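Local coordinates for endo-beta-1,2-glucanase (Talaromyces funiculosus, PDB 6IMV), which hydrolyses beta-1,2-glucan internally as a fungal endo-acting glycoside hydrolase, and is seen here in complex with the disaccharide sophorose, at residues Leu169-Tyr174 with Glu458-Thr463; Ala271-Lys276 with Glu466-Glu471; His304-Val309 with Pro313-Asp318. All coordinates share one frame; numbering follows the deposited sequence.

Contact 1 (Leu169-Tyr174 with Glu458-Thr463)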
loop_
_atom_site.group_PDB
_atom_site.type_symbol
_atom_site.label_atom_id
_atom_site.label_comp_id
_atom_site.label_asym_id
_atom_site.label_seq_id
_atom_site.Cartn_x
_atom_site.Cartn_y
_atom_site.Cartn_z
ATOM N N LEU A 169 1.013 2.134 -8.810
ATOM C CA LEU A 169 1.251 3.532 -9.148
ATOM C C LEU A 169 0.244 4.023 -10.196
ATOM O O LEU A 169 -0.264 5.146 -10.100
ATOM C CB LEU A 169 2.687 3.691 -9.652
ATOM C CG LEU A 169 3.077 5.085 -10.150
ATOM C CD1 LEU A 169 2.785 6.162 -9.119
ATOM C CD2 LEU A 169 4.542 5.109 -10.541
ATOM N N LEU A 170 -0.030 3.199 -11.210
ATOM C CA LEU A 170 -0.804 3.648 -12.361
ATOM C C LEU A 170 -2.238 4.013 -11.956
ATOM O O LEU A 170 -2.747 5.065 -12.374
ATOM C CB LEU A 170 -0.761 2.576 -13.449
ATOM C CG LEU A 170 0.568 2.510 -14.192
ATOM C CD1 LEU A 170 0.696 1.210 -14.970
ATOM C CD2 LEU A 170 0.721 3.717 -15.106
ATOM N N TRP A 171 -2.877 3.189 -11.122
ATOM C CA TRP A 171 -4.253 3.485 -10.680
ATOM C C TRP A 171 -4.242 4.652 -9.682
ATOM O O TRP A 171 -5.223 5.384 -9.588
ATOM C CB TRP A 171 -4.955 2.233 -10.136
ATOM C CG TRP A 171 -5.271 1.245 -11.216
ATOM C CD1 TRP A 171 -4.626 0.066 -11.459
ATOM C CD2 TRP A 171 -6.283 1.364 -12.238
ATOM N NE1 TRP A 171 -5.172 -0.555 -12.547
ATOM C CE2 TRP A 171 -6.191 0.214 -13.044
ATOM C CE3 TRP A 171 -7.254 2.323 -12.545
ATOM C CZ2 TRP A 171 -7.031 -0.008 -14.132
ATOM C CZ3 TRP A 171 -8.081 2.117 -13.628
ATOM C CH2 TRP A 171 -7.977 0.959 -14.402
ATOM N N ALA A 172 -3.133 4.848 -8.957
ATOM C CA ALA A 172 -3.023 6.002 -8.058
ATOM C C ALA A 172 -2.990 7.298 -8.885
ATOM O O ALA A 172 -3.665 8.274 -8.559
ATOM C CB ALA A 172 -1.818 5.872 -7.160
ATOM N N VAL A 173 -2.214 7.286 -9.971
ATOM C CA VAL A 173 -2.099 8.432 -10.881
ATOM C C VAL A 173 -3.450 8.685 -11.564
ATOM O O VAL A 173 -3.848 9.828 -11.737
ATOM C CB VAL A 173 -0.950 8.243 -11.890
ATOM C CG1 VAL A 173 -1.015 9.252 -13.033
ATOM C CG2 VAL A 173 0.405 8.316 -11.200
ATOM N N TYR A 174 -4.132 7.604 -11.947
ATOM C CA TYR A 174 -5.479 7.638 -12.536
ATOM C C TYR A 174 -6.421 8.411 -11.597
ATOM O O TYR A 174 -7.120 9.343 -12.033
ATOM C CB TYR A 174 -5.919 6.195 -12.800
ATOM C CG TYR A 174 -7.140 5.975 -13.657
ATOM C CD1 TYR A 174 -7.026 5.781 -15.026
ATOM C CD2 TYR A 174 -8.398 5.841 -13.090
ATOM C CE1 TYR A 174 -8.131 5.504 -15.814
ATOM C CE2 TYR A 174 -9.517 5.565 -13.865
ATOM C CZ TYR A 174 -9.385 5.404 -15.233
ATOM O OH TYR A 174 -10.485 5.128 -15.998
ATOM N N GLU A 458 -14.958 6.697 -18.721
ATOM C CA GLU A 458 -14.224 6.062 -19.829
ATOM C C GLU A 458 -14.881 4.732 -20.214
ATOM O O GLU A 458 -14.331 3.982 -21.004
ATOM C CB GLU A 458 -12.746 5.905 -19.459
ATOM C CG GLU A 458 -12.049 7.253 -19.379
ATOM C CD GLU A 458 -10.637 7.308 -18.808
ATOM O OE1 GLU A 458 -10.037 6.230 -18.558
ATOM O OE2 GLU A 458 -10.153 8.437 -18.609
ATOM N N ASN A 459 -16.050 4.458 -19.630
ATOM C CA ASN A 459 -16.891 3.324 -19.960
ATOM C C ASN A 459 -16.122 2.001 -19.809
ATOM O O ASN A 459 -16.270 1.097 -20.630
ATOM C CB ASN A 459 -17.493 3.464 -21.363
ATOM C CG ASN A 459 -18.698 2.565 -21.573
ATOM O OD1 ASN A 459 -19.415 2.221 -20.631
ATOM N ND2 ASN A 459 -18.931 2.162 -22.810
ATOM N N ILE A 460 -15.330 1.870 -18.738
ATOM C CA ILE A 460 -14.726 0.578 -18.403
ATOM C C ILE A 460 -15.248 0.056 -17.050
ATOM O O ILE A 460 -14.950 -1.083 -16.672
ATOM C CB ILE A 460 -13.188 0.662 -18.450
ATOM C CG1 ILE A 460 -12.623 1.730 -17.507
ATOM C CG2 ILE A 460 -12.704 0.851 -19.891
ATOM C CD1 ILE A 460 -11.114 1.674 -17.364
ATOM N N TYR A 461 -16.036 0.861 -16.329
ATOM C CA TYR A 461 -16.583 0.465 -15.022
ATOM C C TYR A 461 -17.449 -0.800 -15.142
ATOM O O TYR A 461 -17.309 -1.738 -14.344
ATOM C CB TYR A 461 -17.378 1.612 -14.394
ATOM C CG TYR A 461 -18.016 1.241 -13.081
ATOM C CD1 TYR A 461 -17.298 1.318 -11.898
ATOM C CD2 TYR A 461 -19.319 0.770 -13.026
ATOM C CE1 TYR A 461 -17.870 0.961 -10.684
ATOM C CE2 TYR A 461 -19.902 0.407 -11.821
ATOM C CZ TYR A 461 -19.173 0.498 -10.649
ATOM O OH TYR A 461 -19.728 0.133 -9.462
ATOM N N ASN A 462 -18.342 -0.832 -16.139
ATOM C CA ASN A 462 -19.281 -1.951 -16.294
ATOM C C ASN A 462 -18.505 -3.245 -16.557
ATOM O O ASN A 462 -18.870 -4.291 -16.013
ATOM C CB ASN A 462 -20.333 -1.704 -17.383
ATOM C CG ASN A 462 -21.370 -0.689 -16.953
ATOM O OD1 ASN A 462 -21.475 -0.362 -15.778
ATOM N ND2 ASN A 462 -22.137 -0.173 -17.896
ATOM N N THR A 463 -17.443 -3.161 -17.362
ATOM C CA THR A 463 -16.604 -4.321 -17.673
ATOM C C THR A 463 -15.939 -4.858 -16.400
ATOM O O THR A 463 -15.910 -6.078 -16.178
ATOM C CB THR A 463 -15.541 -3.985 -18.725
ATOM O OG1 THR A 463 -16.224 -3.617 -19.923
ATOM C CG2 THR A 463 -14.615 -5.144 -19.018
#

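Contact 2 (Ala271-Lys276 with Glu466-Glu471)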
loop_
_atom_site.group_PDB
_atom_site.type_symbol
_atom_site.label_atom_id
_atom_site.label_comp_id
_atom_site.label_asym_id
_atom_site.label_seq_id
_atom_site.Cartn_x
_atom_site.Cartn_y
_atom_site.Cartn_z
ATOM N N ALA A 271 -7.711 -15.231 -21.459
ATOM C CA ALA A 271 -6.555 -16.017 -20.989
ATOM C C ALA A 271 -5.990 -15.434 -19.678
ATOM O O ALA A 271 -5.558 -16.194 -18.822
ATOM C CB ALA A 271 -5.496 -16.105 -22.069
ATOM N N LEU A 272 -6.000 -14.100 -19.522
ATOM C CA LEU A 272 -5.557 -13.463 -18.271
ATOM C C LEU A 272 -6.314 -14.071 -17.082
ATOM O O LEU A 272 -5.711 -14.485 -16.108
ATOM C CB LEU A 272 -5.803 -11.949 -18.325
ATOM C CG LEU A 272 -4.863 -11.127 -19.207
ATOM C CD1 LEU A 272 -5.269 -9.657 -19.175
ATOM C CD2 LEU A 272 -3.412 -11.284 -18.776
ATOM N N TRP A 273 -7.646 -14.116 -17.186
ATOM C CA TRP A 273 -8.492 -14.526 -16.068
ATOM C C TRP A 273 -8.469 -16.048 -15.897
ATOM O O TRP A 273 -8.498 -16.545 -14.774
ATOM C CB TRP A 273 -9.900 -13.953 -16.223
ATOM C CG TRP A 273 -9.862 -12.467 -16.065
ATOM C CD1 TRP A 273 -9.916 -11.536 -17.058
ATOM C CD2 TRP A 273 -9.697 -11.737 -14.836
ATOM N NE1 TRP A 273 -9.807 -10.276 -16.529
ATOM C CE2 TRP A 273 -9.676 -10.364 -15.171
ATOM C CE3 TRP A 273 -9.602 -12.102 -13.486
ATOM C CZ2 TRP A 273 -9.544 -9.364 -14.212
ATOM C CZ3 TRP A 273 -9.475 -11.111 -12.534
ATOM C CH2 TRP A 273 -9.441 -9.760 -12.896
ATOM N N GLU A 274 -8.335 -16.771 -17.009
ATOM C CA GLU A 274 -8.257 -18.218 -16.975
ATOM C C GLU A 274 -6.984 -18.647 -16.240
ATOM O O GLU A 274 -7.024 -19.511 -15.381
ATOM C CB GLU A 274 -8.274 -18.779 -18.393
ATOM C CG GLU A 274 -8.373 -20.291 -18.430
ATOM C CD GLU A 274 -8.489 -20.860 -19.833
ATOM O OE1 GLU A 274 -8.884 -20.096 -20.749
ATOM O OE2 GLU A 274 -8.176 -22.057 -20.005
ATOM N N TYR A 275 -5.858 -18.024 -16.592
ATOM C CA TYR A 275 -4.576 -18.378 -16.026
ATOM C C TYR A 275 -4.530 -18.004 -14.536
ATOM O O TYR A 275 -3.804 -18.619 -13.764
ATOM C CB TYR A 275 -3.437 -17.710 -16.798
ATOM C CG TYR A 275 -2.087 -18.228 -16.392
ATOM C CD1 TYR A 275 -1.695 -19.509 -16.749
ATOM C CD2 TYR A 275 -1.226 -17.476 -15.614
ATOM C CE1 TYR A 275 -0.467 -20.022 -16.365
ATOM C CE2 TYR A 275 0.010 -17.966 -15.232
ATOM C CZ TYR A 275 0.390 -19.242 -15.612
ATOM O OH TYR A 275 1.594 -19.744 -15.236
ATOM N N LYS A 276 -5.307 -16.984 -14.155
ATOM C CA LYS A 276 -5.379 -16.490 -12.783
ATOM C C LYS A 276 -6.249 -17.397 -11.905
ATOM O O LYS A 276 -6.051 -17.437 -10.700
ATOM C CB LYS A 276 -5.923 -15.056 -12.764
ATOM C CG LYS A 276 -4.863 -13.967 -12.888
ATOM C CD LYS A 276 -5.427 -12.585 -13.162
ATOM C CE LYS A 276 -6.364 -12.100 -12.074
ATOM N NZ LYS A 276 -5.720 -12.089 -10.743
ATOM N N GLU A 466 -18.649 -6.624 -14.171
ATOM C CA GLU A 466 -19.081 -7.894 -14.785
ATOM C C GLU A 466 -18.021 -8.980 -14.588
ATOM O O GLU A 466 -18.318 -10.084 -14.150
ATOM C CB GLU A 466 -19.335 -7.700 -16.283
ATOM C CG GLU A 466 -19.635 -8.992 -17.020
ATOM C CD GLU A 466 -19.890 -8.809 -18.501
ATOM O OE1 GLU A 466 -18.985 -8.329 -19.205
ATOM O OE2 GLU A 466 -20.998 -9.128 -18.932
ATOM N N ARG A 467 -16.783 -8.654 -14.962
ATOM C CA ARG A 467 -15.692 -9.603 -14.905
ATOM C C ARG A 467 -15.425 -10.021 -13.454
ATOM O O ARG A 467 -15.295 -11.199 -13.158
ATOM C CB ARG A 467 -14.436 -8.988 -15.537
ATOM C CG ARG A 467 -13.161 -9.798 -15.340
ATOM C CD ARG A 467 -13.251 -11.233 -15.832
ATOM N NE ARG A 467 -13.427 -11.316 -17.273
ATOM C CZ ARG A 467 -13.404 -12.442 -17.968
ATOM N NH1 ARG A 467 -13.444 -12.402 -19.291
ATOM N NH2 ARG A 467 -13.319 -13.603 -17.345
ATOM N N ILE A 468 -15.286 -9.048 -12.552
ATOM C CA ILE A 468 -14.740 -9.362 -11.226
ATOM C C ILE A 468 -15.850 -10.005 -10.374
ATOM O O ILE A 468 -15.578 -10.906 -9.598
ATOM C CB ILE A 468 -14.062 -8.132 -10.584
ATOM C CG1 ILE A 468 -13.005 -8.540 -9.551
ATOM C CG2 ILE A 468 -15.083 -7.176 -9.986
ATOM C CD1 ILE A 468 -11.966 -9.532 -10.051
ATOM N N GLU A 469 -17.115 -9.615 -10.601
ATOM C CA GLU A 469 -18.238 -10.270 -9.923
ATOM C C GLU A 469 -18.350 -11.719 -10.404
ATOM O O GLU A 469 -18.543 -12.616 -9.586
ATOM C CB GLU A 469 -19.550 -9.520 -10.132
ATOM C CG GLU A 469 -20.684 -10.069 -9.288
ATOM C CD GLU A 469 -21.879 -9.142 -9.165
ATOM O OE1 GLU A 469 -22.319 -8.612 -10.209
ATOM O OE2 GLU A 469 -22.366 -8.943 -8.021
ATOM N N ALA A 470 -18.159 -11.949 -11.711
ATOM C CA ALA A 470 -18.181 -13.294 -12.268
ATOM C C ALA A 470 -17.118 -14.165 -11.592
ATOM O O ALA A 470 -17.422 -15.281 -11.154
ATOM C CB ALA A 470 -18.003 -13.263 -13.772
ATOM N N GLU A 471 -15.875 -13.657 -11.515
ATOM C CA GLU A 471 -14.768 -14.464 -11.038
ATOM C C GLU A 471 -15.006 -14.819 -9.564
ATOM O O GLU A 471 -14.850 -15.981 -9.174
ATOM C CB GLU A 471 -13.424 -13.760 -11.260
ATOM C CG GLU A 471 -13.029 -13.619 -12.718
ATOM C CD GLU A 471 -12.844 -14.919 -13.494
ATOM O OE1 GLU A 471 -12.449 -15.944 -12.882
ATOM O OE2 GLU A 471 -13.112 -14.915 -14.707
HETATM O O HOH W 1 -9.573 -15.671 -12.290
#

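Contact 3 (His304-Val309 with Pro313-Asp318). With GLC (alpha-D-glucopyranose), chain D.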
loop_
_atom_site.group_PDB
_atom_site.type_symbol
_atom_site.label_atom_id
_atom_site.label_comp_id
_atom_site.label_asym_id
_atom_site.label_seq_id
_atom_site.Cartn_x
_atom_site.Cartn_y
_atom_site.Cartn_z
ATOM N N HIS A 304 -0.994 -6.649 3.576
ATOM C CA HIS A 304 -0.571 -5.897 2.377
ATOM C C HIS A 304 -1.182 -6.501 1.108
ATOM O O HIS A 304 -1.370 -5.783 0.134
ATOM C CB HIS A 304 0.961 -5.793 2.271
ATOM C CG HIS A 304 1.602 -6.959 1.601
ATOM N ND1 HIS A 304 1.841 -8.155 2.257
ATOM C CD2 HIS A 304 2.047 -7.130 0.340
ATOM C CE1 HIS A 304 2.397 -9.013 1.422
ATOM N NE2 HIS A 304 2.537 -8.409 0.246
ATOM N N GLU A 305 -1.504 -7.804 1.138
ATOM C CA GLU A 305 -2.030 -8.530 -0.033
ATOM C C GLU A 305 -3.387 -7.967 -0.493
ATOM O O GLU A 305 -3.812 -8.251 -1.610
ATOM C CB GLU A 305 -2.151 -10.027 0.274
ATOM C CG GLU A 305 -0.820 -10.697 0.545
ATOM C CD GLU A 305 -0.908 -12.038 1.269
ATOM O OE1 GLU A 305 -1.986 -12.664 1.249
ATOM O OE2 GLU A 305 0.102 -12.440 1.881
ATOM N N THR A 306 -4.043 -7.163 0.359
ATOM C CA THR A 306 -5.389 -6.625 0.141
ATOM C C THR A 306 -5.342 -5.222 -0.497
ATOM O O THR A 306 -6.379 -4.632 -0.766
ATOM C CB THR A 306 -6.147 -6.645 1.478
ATOM O OG1 THR A 306 -6.268 -8.013 1.873
ATOM C CG2 THR A 306 -7.518 -6.015 1.420
ATOM N N TRP A 307 -4.129 -4.730 -0.788
ATOM C CA TRP A 307 -3.819 -3.391 -1.326
ATOM C C TRP A 307 -4.759 -2.961 -2.463
ATOM O O TRP A 307 -5.092 -1.781 -2.557
ATOM C CB TRP A 307 -2.369 -3.403 -1.809
ATOM C CG TRP A 307 -1.686 -2.097 -2.070
ATOM C CD1 TRP A 307 -2.006 -1.144 -2.993
ATOM C CD2 TRP A 307 -0.434 -1.683 -1.485
ATOM N NE1 TRP A 307 -1.068 -0.145 -2.986
ATOM C CE2 TRP A 307 -0.078 -0.455 -2.087
ATOM C CE3 TRP A 307 0.423 -2.238 -0.524
ATOM C CZ2 TRP A 307 1.081 0.238 -1.736
ATOM C CZ3 TRP A 307 1.573 -1.557 -0.185
ATOM C CH2 TRP A 307 1.896 -0.335 -0.785
ATOM N N LYS A 308 -5.130 -3.888 -3.353
ATOM C CA LYS A 308 -5.864 -3.554 -4.579
ATOM C C LYS A 308 -7.181 -2.832 -4.268
ATOM O O LYS A 308 -7.622 -2.011 -5.063
ATOM C CB LYS A 308 -6.126 -4.798 -5.430
ATOM C CG LYS A 308 -7.136 -5.784 -4.858
ATOM C CD LYS A 308 -7.123 -7.128 -5.548
ATOM C CE LYS A 308 -8.267 -8.020 -5.118
ATOM N NZ LYS A 308 -8.324 -9.266 -5.918
ATOM N N VAL A 309 -7.803 -3.132 -3.121
ATOM C CA VAL A 309 -9.139 -2.606 -2.807
ATOM C C VAL A 309 -9.057 -1.101 -2.497
ATOM O O VAL A 309 -10.078 -0.427 -2.548
ATOM C CB VAL A 309 -9.820 -3.383 -1.664
ATOM C CG1 VAL A 309 -9.821 -4.875 -1.932
ATOM C CG2 VAL A 309 -9.209 -3.071 -0.306
ATOM N N PRO A 313 -12.676 -0.074 -7.339
ATOM C CA PRO A 313 -13.911 -0.259 -6.570
ATOM C C PRO A 313 -14.390 -1.718 -6.456
ATOM O O PRO A 313 -15.534 -2.028 -6.784
ATOM C CB PRO A 313 -14.909 0.613 -7.352
ATOM C CG PRO A 313 -14.430 0.530 -8.776
ATOM C CD PRO A 313 -12.919 0.508 -8.671
ATOM N N TYR A 314 -13.523 -2.581 -5.924
ATOM C CA TYR A 314 -13.840 -3.960 -5.618
ATOM C C TYR A 314 -15.065 -4.059 -4.693
ATOM O O TYR A 314 -15.862 -4.974 -4.837
ATOM C CB TYR A 314 -12.631 -4.642 -4.963
ATOM C CG TYR A 314 -11.565 -5.054 -5.944
ATOM C CD1 TYR A 314 -11.613 -6.300 -6.546
ATOM C CD2 TYR A 314 -10.521 -4.203 -6.284
ATOM C CE1 TYR A 314 -10.649 -6.696 -7.455
ATOM C CE2 TYR A 314 -9.551 -4.585 -7.199
ATOM C CZ TYR A 314 -9.619 -5.836 -7.789
ATOM O OH TYR A 314 -8.682 -6.246 -8.700
ATOM N N TYR A 315 -15.204 -3.126 -3.742
ATOM C CA TYR A 315 -16.245 -3.236 -2.710
ATOM C C TYR A 315 -17.600 -2.713 -3.205
ATOM O O TYR A 315 -18.564 -2.761 -2.438
ATOM C CB TYR A 315 -15.796 -2.556 -1.415
ATOM C CG TYR A 315 -14.657 -3.245 -0.708
ATOM C CD1 TYR A 315 -14.230 -4.514 -1.085
ATOM C CD2 TYR A 315 -13.996 -2.629 0.348
ATOM C CE1 TYR A 315 -13.168 -5.135 -0.449
ATOM C CE2 TYR A 315 -12.949 -3.249 1.007
ATOM C CZ TYR A 315 -12.534 -4.511 0.611
ATOM O OH TYR A 315 -11.500 -5.139 1.246
ATOM N N ASP A 316 -17.685 -2.271 -4.472
ATOM C CA ASP A 316 -18.970 -2.050 -5.155
ATOM C C ASP A 316 -19.661 -3.389 -5.434
ATOM O O ASP A 316 -20.848 -3.411 -5.681
ATOM C CB ASP A 316 -18.812 -1.281 -6.473
ATOM C CG ASP A 316 -18.482 0.193 -6.320
ATOM O OD1 ASP A 316 -18.280 0.611 -5.190
ATOM O OD2 ASP A 316 -18.433 0.907 -7.341
ATOM N N ILE A 317 -18.910 -4.499 -5.442
ATOM C CA ILE A 317 -19.463 -5.834 -5.681
ATOM C C ILE A 317 -19.696 -6.495 -4.314
ATOM O O ILE A 317 -18.747 -6.692 -3.553
ATOM C CB ILE A 317 -18.535 -6.675 -6.584
ATOM C CG1 ILE A 317 -18.342 -6.046 -7.971
ATOM C CG2 ILE A 317 -19.047 -8.102 -6.704
ATOM C CD1 ILE A 317 -17.312 -4.935 -8.026
ATOM N N ASP A 318 -20.955 -6.848 -4.026
ATOM C CA ASP A 318 -21.358 -7.268 -2.688
ATOM C C ASP A 318 -20.678 -8.593 -2.310
ATOM O O ASP A 318 -20.243 -8.735 -1.184
ATOM C CB ASP A 318 -22.878 -7.376 -2.538
ATOM C CG ASP A 318 -23.325 -7.537 -1.090
ATOM O OD1 ASP A 318 -22.820 -6.789 -0.232
ATOM O OD2 ASP A 318 -24.151 -8.432 -0.827
HETATM C C1 GLC D . 5.524 -11.243 -4.169
HETATM C C2 GLC D . 5.193 -9.773 -4.047
HETATM C C3 GLC D . 4.183 -9.538 -2.938
HETATM C C4 GLC D . 2.923 -10.336 -3.224
HETATM C C5 GLC D . 3.292 -11.813 -3.364
HETATM C C6 GLC D . 2.091 -12.648 -3.798
HETATM O O1 GLC D . 6.225 -11.597 -2.958
HETATM O O2 GLC D . 6.406 -9.078 -3.720
HETATM O O3 GLC D . 3.843 -8.157 -2.821
HETATM O O4 GLC D . 1.959 -10.108 -2.188
HETATM O O5 GLC D . 4.325 -11.986 -4.342
HETATM O O6 GLC D . 1.613 -12.225 -5.079
HETATM O O HOH W 2 -13.120 -1.048 -3.191
#

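Contact 1 (Leu169-Tyr174 with Glu458-Thr463)
The backbones stay well apart, with Tyr174 CA of helix 163-182 and Glu458 CA of the turn behind helix 448-457 11.5 Å from each other, so long side chains span the gap. Tyr174 and Glu458 reach out from opposite directions. The phenol donates from Tyr174 OH to Glu458 OE1 (2.8 Å), meeting the oxygen from above the carboxylate, whose plane is 86° from that of the ring; OE1 itself lies at the ring edge. Glu458 gets there with CG beside its own backbone N and the chain extended beyond it, while its other oxygen, OE2, pairs with Lys454. The turn carrying the acceptor is a Schellman motif: Asn459, with positive phi, is the C-prime residue, and Ile460 N returns to Met455 O before helix 461-475 starts. Just after this helix end, Ile460 places CD1 near the Tyr174 hydroxyl (3.8 Å to OH) and at the edge of the indole, 4.4 Å from Trp171 CH2. One turn back on its helix, Trp171 lays CZ3 over the centre of the Tyr174 ring, 3.6 Å above its plane, which probably restricts rotation of the phenol ring. Trp171 NE1 is hydrogen-bonded to Leu253 O of helix 252-261, whose Phe260 and Phe261 also touch Ile460.

Contact 2 (Ala271-Lys276 with Glu466-Glu471)
Two bends in Arg467, at chi2 (56°) and chi3 (65°), fold its chain flat along the indole of Trp273, whose CG sits beside its own backbone N. The setting is a helix-helix interface: helices 266-276 and 461-475 run roughly parallel, their local axes 12.1 Å apart and crossing at -22°, and large side chains fill the space between. Arg467 covers one indole face from the aliphatic carbons to the cation. Arg467 CD stands 3.5 Å from the centroid of the Trp273 five-membered ring as a CH-pi contact, and the Arg467 guanidinium stacks on the indole with centres 4.3 Å apart and planes nearly parallel. Lys276 CD lies over the opposite face, toward the rim, while Ile468 CD1 meets the six-membered ring at Trp273 CH2 (3.8 Å). A salt bridge within the helix, from Arg467 NH2 to Glu471 OE2 (3.0 Å), lies in the guanidinium plane, consistent with holding the group flat on the indole. Alternating charges run from Glu270 of helix 266-276 through Arg467 and Glu471 to Arg277, just beyond that helix. The indole NE1 is bonded to Gln259. A water in the plane of the indole, at its edge, donates to Trp273 O (2.8 Å) and to Glu471 OE1 (2.9 Å).

Contact 3 (His304-Val309 with Pro313-Asp318)
Two short pieces of the long connection between strand 290-296 and helix 318-337, each containing a 3-10 segment, pack on each other here, and the first reaches the sugar-binding cleft of what is probably the (alpha/alpha)6 barrel of family GH162. Lys308 crosses the Tyr314 side chain at about a right angle, lying over one face of its ring. Lys308 CG touches Tyr314 CE2 (3.6 Å) and Lys308 CE makes a CH-pi contact, 3.9 Å from the centroid of the Tyr314 ring. With chi1 at 70°, CG lies between the backbone N and the carbonyl carbon, and the extended remainder carries NZ past the phenol to Pro248 O, Tyr472 OH and Glu252. The hydroxyl of Tyr314 pairs with the same Glu252 oxygen and with Trp256 NE1. The next residue pair repeats the theme: Val309 CB sits over the face of Tyr315, 4.1 Å from its centroid, and Val309 CG2 is 3.5 Å from Tyr315 OH. A water ties the backbones as well, accepting from Tyr315 N (3.0 Å) and donating to Val309 O. At the cleft end, His304 NE2 donates to O4 of the alpha-glucopyranose (3.0 Å) and, weakly, to O3 of the sugar. His304 ND1 is hydrogen-bonded to Ser302 OG and Glu305 CG lies over one imidazole face toward its rim, which probably restrains the ring's rotation; Glu250 and Asp247 hold the same sugar. Across the two segments the contact is carbon against aromatic face, with no direct hydrogen bond. The buried ammonium of Lys308 is hydrogen-bonded to two oxygens, Pro248 O and Tyr472 OH, besides its salt bridge to Glu252, an environment expected to keep it protonated, and the shared carboxylate helps to hold the lysine and the Tyr314 phenol relative to each other.

From the N terminus, helix 163-182 comes first and waits 284 residues for the turn at 458-463, closing contact 1. Helix 266-276 opens contact 2 within that span but meets 466-471 only after contact 1 has closed, so the two loops cross; both end on helix 461-475 or the turn leading into it. Contact 3, 304-309 with 313-318, is a local closure lying within both larger loops. It meets each of them: Tyr461 OH probably hydrogen-bonds Asp316 OD2 (2.6 Å), and Ile468 packs on Tyr314 and Ile317. The turn at 458-460 ties in helix 163-182, while helix 461-475 itself joins helix 266-276 to the connection that reaches the sugar.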